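Local coordinates for protein genome packaging NTPase B204 (Sulfolobus turreted icosahedral virus 2, PDB 4KFU) that probably hydrolyses ATP as a P-loop NTPase of the FtsK-HerA superfamily to power packaging of viral DNA into the capsid, at residues Thr137-Lys149 with Glu161-Ser173. Sequence-based numbering, arbitrary orientation.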
loop_
_atom_site.group_PDB
_atom_site.type_symbol
_atom_site.label_atom_id
_atom_site.label_comp_id
_atom_site.label_asym_id
_atom_site.label_seq_id
_atom_site.Cartn_x
_atom_site.Cartn_y
_atom_site.Cartn_z
ATOM N N THR A 137 -6.134 -2.214 -0.474
ATOM C CA THR A 137 -7.105 -3.304 -0.376
ATOM C C THR A 137 -8.510 -2.821 -0.664
ATOM O O THR A 137 -8.749 -1.612 -0.719
ATOM C CB THR A 137 -7.079 -3.974 1.007
ATOM O OG1 THR A 137 -7.659 -5.283 0.903
ATOM C CG2 THR A 137 -7.845 -3.129 2.038
ATOM N N GLN A 138 -9.437 -3.762 -0.840
ATOM C CA GLN A 138 -10.788 -3.422 -1.302
ATOM C C GLN A 138 -11.758 -3.112 -0.159
ATOM O O GLN A 138 -12.521 -2.168 -0.247
ATOM C CB GLN A 138 -11.354 -4.537 -2.188
ATOM C CG GLN A 138 -10.377 -4.999 -3.284
ATOM C CD GLN A 138 -10.977 -4.999 -4.684
ATOM O OE1 GLN A 138 -10.485 -4.300 -5.586
ATOM N NE2 GLN A 138 -12.023 -5.802 -4.882
ATOM N N ARG A 139 -11.735 -3.921 0.893
ATOM C CA ARG A 139 -12.588 -3.699 2.069
ATOM C C ARG A 139 -11.698 -3.509 3.293
ATOM O O ARG A 139 -10.637 -4.131 3.383
ATOM C CB ARG A 139 -13.539 -4.888 2.304
ATOM C CG ARG A 139 -14.376 -5.321 1.077
ATOM C CD ARG A 139 -15.747 -4.665 1.033
ATOM N NE ARG A 139 -16.509 -5.048 -0.164
ATOM C CZ ARG A 139 -17.707 -5.638 -0.159
ATOM N NH1 ARG A 139 -18.315 -5.934 0.986
ATOM N NH2 ARG A 139 -18.308 -5.929 -1.311
ATOM N N VAL A 140 -12.109 -2.658 4.237
ATOM C CA VAL A 140 -11.259 -2.393 5.414
ATOM C C VAL A 140 -10.978 -3.680 6.179
ATOM O O VAL A 140 -9.853 -3.901 6.663
ATOM C CB VAL A 140 -11.893 -1.318 6.360
ATOM C CG1 VAL A 140 -13.234 -1.777 6.853
ATOM C CG2 VAL A 140 -11.003 -1.040 7.550
ATOM N N TYR A 141 -11.977 -4.555 6.246
ATOM C CA TYR A 141 -11.850 -5.786 7.024
ATOM C C TYR A 141 -11.047 -6.910 6.335
ATOM O O TYR A 141 -10.919 -8.009 6.889
ATOM C CB TYR A 141 -13.235 -6.273 7.488
ATOM C CG TYR A 141 -14.260 -6.444 6.376
ATOM C CD1 TYR A 141 -14.116 -7.449 5.420
ATOM C CD2 TYR A 141 -15.391 -5.628 6.306
ATOM C CE1 TYR A 141 -15.051 -7.623 4.411
ATOM C CE2 TYR A 141 -16.331 -5.797 5.306
ATOM C CZ TYR A 141 -16.154 -6.798 4.362
ATOM O OH TYR A 141 -17.084 -6.980 3.363
ATOM N N ASP A 142 -10.487 -6.627 5.156
ATOM C CA ASP A 142 -9.636 -7.592 4.454
ATOM C C ASP A 142 -8.302 -7.750 5.165
ATOM O O ASP A 142 -7.654 -8.778 5.026
ATOM C CB ASP A 142 -9.317 -7.138 3.020
ATOM C CG ASP A 142 -10.522 -7.168 2.090
ATOM O OD1 ASP A 142 -11.545 -7.803 2.416
ATOM O OD2 ASP A 142 -10.416 -6.536 1.021
ATOM N N LEU A 143 -7.876 -6.728 5.906
ATOM C CA LEU A 143 -6.521 -6.743 6.480
ATOM C C LEU A 143 -6.479 -6.877 8.000
ATOM O O LEU A 143 -7.443 -6.528 8.684
ATOM C CB LEU A 143 -5.783 -5.459 6.090
ATOM C CG LEU A 143 -5.787 -5.066 4.614
ATOM C CD1 LEU A 143 -5.022 -3.766 4.412
ATOM C CD2 LEU A 143 -5.209 -6.190 3.744
ATOM N N MET A 144 -5.336 -7.334 8.517
ATOM C CA MET A 144 -5.072 -7.337 9.945
ATOM C C MET A 144 -5.268 -5.946 10.521
ATOM O O MET A 144 -4.725 -4.983 9.992
ATOM C CB MET A 144 -3.613 -7.749 10.207
ATOM C CG MET A 144 -3.346 -9.230 10.101
ATOM S SD MET A 144 -1.621 -9.591 9.662
ATOM C CE MET A 144 -0.844 -8.061 10.071
ATOM N N PRO A 145 -6.061 -5.829 11.600
ATOM C CA PRO A 145 -6.285 -4.518 12.224
ATOM C C PRO A 145 -4.986 -3.815 12.612
ATOM O O PRO A 145 -4.957 -2.587 12.588
ATOM C CB PRO A 145 -7.096 -4.865 13.475
ATOM C CG PRO A 145 -7.821 -6.111 13.107
ATOM C CD PRO A 145 -6.881 -6.885 12.221
ATOM N N ILE A 146 -3.922 -4.559 12.923
ATOM C CA ILE A 146 -2.657 -3.898 13.267
ATOM C C ILE A 146 -2.064 -3.068 12.132
ATOM O O ILE A 146 -1.336 -2.102 12.384
ATOM C CB ILE A 146 -1.597 -4.853 13.862
ATOM C CG1 ILE A 146 -1.310 -6.029 12.911
ATOM C CG2 ILE A 146 -2.052 -5.340 15.226
ATOM C CD1 ILE A 146 -0.068 -6.807 13.298
ATOM N N VAL A 147 -2.373 -3.426 10.889
ATOM C CA VAL A 147 -2.015 -2.556 9.761
ATOM C C VAL A 147 -2.534 -1.131 9.945
ATOM O O VAL A 147 -1.814 -0.154 9.692
ATOM C CB VAL A 147 -2.525 -3.112 8.402
ATOM C CG1 VAL A 147 -2.330 -2.082 7.288
ATOM C CG2 VAL A 147 -1.814 -4.409 8.051
ATOM N N TYR A 148 -3.782 -0.986 10.393
ATOM C CA TYR A 148 -4.317 0.362 10.567
ATOM C C TYR A 148 -3.743 1.055 11.799
ATOM O O TYR A 148 -3.583 2.273 11.796
ATOM C CB TYR A 148 -5.855 0.369 10.585
ATOM C CG TYR A 148 -6.440 -0.330 9.386
ATOM C CD1 TYR A 148 -6.366 0.248 8.129
ATOM C CD2 TYR A 148 -7.043 -1.582 9.500
ATOM C CE1 TYR A 148 -6.892 -0.393 7.006
ATOM C CE2 TYR A 148 -7.561 -2.242 8.375
ATOM C CZ TYR A 148 -7.484 -1.622 7.133
ATOM O OH TYR A 148 -8.003 -2.246 6.017
ATOM N N LYS A 149 -3.431 0.292 12.842
ATOM C CA LYS A 149 -2.836 0.882 14.035
ATOM C C LYS A 149 -1.401 1.360 13.776
ATOM O O LYS A 149 -0.930 2.325 14.389
ATOM C CB LYS A 149 -2.845 -0.119 15.186
ATOM C CG LYS A 149 -4.224 -0.702 15.522
ATOM C CD LYS A 149 -5.267 0.385 15.768
ATOM C CE LYS A 149 -4.917 1.230 16.969
ATOM N NZ LYS A 149 -6.129 1.539 17.788
ATOM N N GLU A 161 -21.043 0.255 4.015
ATOM C CA GLU A 161 -21.208 -1.125 4.473
ATOM C C GLU A 161 -20.975 -1.202 5.990
ATOM O O GLU A 161 -19.910 -0.827 6.471
ATOM C CB GLU A 161 -20.263 -2.048 3.703
ATOM C CG GLU A 161 -20.659 -3.515 3.725
ATOM C CD GLU A 161 -20.226 -4.224 4.997
ATOM O OE1 GLU A 161 -19.173 -3.849 5.560
ATOM O OE2 GLU A 161 -20.941 -5.153 5.443
ATOM N N PRO A 162 -21.987 -1.673 6.748
ATOM C CA PRO A 162 -21.996 -1.608 8.217
ATOM C C PRO A 162 -20.780 -2.249 8.882
ATOM O O PRO A 162 -20.255 -1.665 9.827
ATOM C CB PRO A 162 -23.277 -2.368 8.597
ATOM C CG PRO A 162 -24.160 -2.213 7.418
ATOM C CD PRO A 162 -23.245 -2.234 6.217
ATOM N N ASN A 163 -20.323 -3.404 8.408
ATOM C CA ASN A 163 -19.120 -4.001 8.996
ATOM C C ASN A 163 -17.876 -3.151 8.741
ATOM O O ASN A 163 -16.997 -3.029 9.602
ATOM C CB ASN A 163 -18.889 -5.445 8.525
ATOM C CG ASN A 163 -17.963 -6.221 9.472
ATOM O OD1 ASN A 163 -17.955 -5.978 10.689
ATOM N ND2 ASN A 163 -17.179 -7.150 8.921
ATOM N N GLU A 164 -17.800 -2.554 7.556
ATOM C CA GLU A 164 -16.703 -1.647 7.264
ATOM C C GLU A 164 -16.730 -0.433 8.172
ATOM O O GLU A 164 -15.697 -0.019 8.666
ATOM C CB GLU A 164 -16.750 -1.179 5.808
ATOM C CG GLU A 164 -16.267 -2.202 4.809
ATOM C CD GLU A 164 -15.836 -1.565 3.478
ATOM O OE1 GLU A 164 -16.703 -1.420 2.596
ATOM O OE2 GLU A 164 -14.636 -1.212 3.312
ATOM N N LEU A 165 -17.906 0.167 8.355
ATOM C CA LEU A 165 -18.034 1.350 9.204
ATOM C C LEU A 165 -17.634 1.036 10.650
ATOM O O LEU A 165 -17.026 1.860 11.333
ATOM C CB LEU A 165 -19.472 1.892 9.142
ATOM C CG LEU A 165 -19.920 2.377 7.763
ATOM C CD1 LEU A 165 -21.374 2.874 7.770
ATOM C CD2 LEU A 165 -18.962 3.467 7.280
ATOM N N ARG A 166 -17.974 -0.160 11.109
ATOM C CA ARG A 166 -17.635 -0.588 12.470
ATOM C C ARG A 166 -16.129 -0.765 12.638
ATOM O O ARG A 166 -15.565 -0.433 13.687
ATOM C CB ARG A 166 -18.350 -1.899 12.807
ATOM C CG ARG A 166 -18.094 -2.389 14.220
ATOM C CD ARG A 166 -18.768 -3.739 14.499
ATOM N NE ARG A 166 -18.347 -4.786 13.564
ATOM C CZ ARG A 166 -17.213 -5.475 13.672
ATOM N NH1 ARG A 166 -16.370 -5.226 14.670
ATOM N NH2 ARG A 166 -16.916 -6.412 12.781
ATOM N N TRP A 167 -15.480 -1.315 11.616
ATOM C CA TRP A 167 -14.029 -1.492 11.635
ATOM C C TRP A 167 -13.344 -0.139 11.630
ATOM O O TRP A 167 -12.371 0.089 12.354
ATOM C CB TRP A 167 -13.581 -2.265 10.389
ATOM C CG TRP A 167 -13.468 -3.713 10.588
ATOM C CD1 TRP A 167 -14.470 -4.584 10.897
ATOM C CD2 TRP A 167 -12.271 -4.495 10.487
ATOM N NE1 TRP A 167 -13.970 -5.860 10.990
ATOM C CE2 TRP A 167 -12.619 -5.829 10.741
ATOM C CE3 TRP A 167 -10.938 -4.186 10.186
ATOM C CZ2 TRP A 167 -11.685 -6.869 10.717
ATOM C CZ3 TRP A 167 -10.012 -5.210 10.168
ATOM C CH2 TRP A 167 -10.390 -6.537 10.430
ATOM N N ILE A 168 -13.827 0.745 10.770
ATOM C CA ILE A 168 -13.260 2.075 10.682
ATOM C C ILE A 168 -13.372 2.778 12.044
ATOM O O ILE A 168 -12.397 3.361 12.531
ATOM C CB ILE A 168 -13.950 2.901 9.559
ATOM C CG1 ILE A 168 -13.645 2.281 8.181
ATOM C CG2 ILE A 168 -13.480 4.346 9.575
ATOM C CD1 ILE A 168 -14.445 2.938 7.032
ATOM N N SER A 169 -14.547 2.702 12.664
ATOM C CA SER A 169 -14.765 3.339 13.963
ATOM C C SER A 169 -13.812 2.781 15.010
ATOM O O SER A 169 -13.250 3.521 15.819
ATOM C CB SER A 169 -16.199 3.097 14.444
ATOM O OG SER A 169 -17.133 3.649 13.545
ATOM N N LYS A 170 -13.637 1.470 14.989
ATOM C CA LYS A 170 -12.894 0.775 16.041
ATOM C C LYS A 170 -11.372 0.880 15.904
ATOM O O LYS A 170 -10.655 0.935 16.920
ATOM C CB LYS A 170 -13.351 -0.698 16.091
ATOM C CG LYS A 170 -12.682 -1.580 17.163
ATOM C CD LYS A 170 -13.396 -2.933 17.240
ATOM C CE LYS A 170 -12.661 -3.950 18.131
ATOM N NZ LYS A 170 -12.671 -3.561 19.572
ATOM N N TYR A 171 -10.870 0.922 14.670
ATOM C CA TYR A 171 -9.421 0.784 14.464
ATOM C C TYR A 171 -8.780 1.997 13.827
ATOM O O TYR A 171 -7.555 2.067 13.719
ATOM C CB TYR A 171 -9.098 -0.426 13.580
ATOM C CG TYR A 171 -9.548 -1.739 14.137
ATOM C CD1 TYR A 171 -9.037 -2.222 15.338
ATOM C CD2 TYR A 171 -10.475 -2.511 13.456
ATOM C CE1 TYR A 171 -9.454 -3.448 15.847
ATOM C CE2 TYR A 171 -10.889 -3.734 13.950
ATOM C CZ TYR A 171 -10.370 -4.195 15.141
ATOM O OH TYR A 171 -10.804 -5.396 15.615
ATOM N N ILE A 172 -9.600 2.924 13.359
ATOM C CA ILE A 172 -9.093 4.084 12.644
ATOM C C ILE A 172 -9.624 5.358 13.308
ATOM O O ILE A 172 -8.898 6.024 14.046
ATOM C CB ILE A 172 -9.495 4.062 11.151
ATOM C CG1 ILE A 172 -8.945 2.805 10.461
ATOM C CG2 ILE A 172 -8.988 5.316 10.441
ATOM C CD1 ILE A 172 -9.405 2.682 9.002
ATOM N N SER A 173 -10.890 5.695 13.050
ATOM C CA SER A 173 -11.493 6.886 13.641
ATOM C C SER A 173 -13.007 6.919 13.430
ATOM O O SER A 173 -13.498 6.706 12.318
ATOM C CB SER A 173 -10.863 8.143 13.042
ATOM O OG SER A 173 -11.620 9.292 13.387
HETATM O O HOH W 1 -13.968 -0.160 0.917
HETATM O O HOH W 2 -5.266 3.692 13.103
#
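Trp167 lays one face of its indole under the backbone turn at Tyr141: Tyr141 CA stands 3.5 Å from the centroid of the six-membered ring and only 4° off its normal, a CH-pi contact. CG of Tyr141 sits between the backbone N and the carbonyl carbon, which leaves the Tyr141 ring beside the indole with an edge turned to that face, the planes at 67°. Its far rim meets Glu161, whose OE1 lies in the ring plane 3.5 Å from Tyr141 CE2. Tyr171 CE2 lies over the opposite face of Trp167, displaced toward its rim, and the Tyr171 ring is itself covered centrally by Pro145, with Pro145 CB 3.6 Å from the ring centroid. Val140 completes the apolar layer, its CG1 3.6 Å from Trp167 CB.

One direct hydrogen bond crosses the interface: Val140 N donates to Glu164 OE2 (3.1 Å, 161° at the hydrogen), coming in on the anti side, tilted out of the carboxylate plane. A water bridges this same oxygen and Gln138 O. Behind Val140, Tyr148 OH donates to Val140 O at 2.6 Å, in the carbonyl plane on a lone pair, tying the 3-10 turn to helix 145-149.

The contact thus seats the segment after strand 131-137 on helix 162-171. Gln138, at the start of that segment, lines the nucleotide pocket and bonds Lys17 of the P-loop. The Glu164 oxygens have different partners, OE2 the Val140 amide and the water, OE1 the Thr159 hydroxyl; the backbone N-H and the nearby Arg139 charge, NE 4.6 Å from Glu164 OE1 without directing an N-H at it, would be expected to favour the ionised carboxylate.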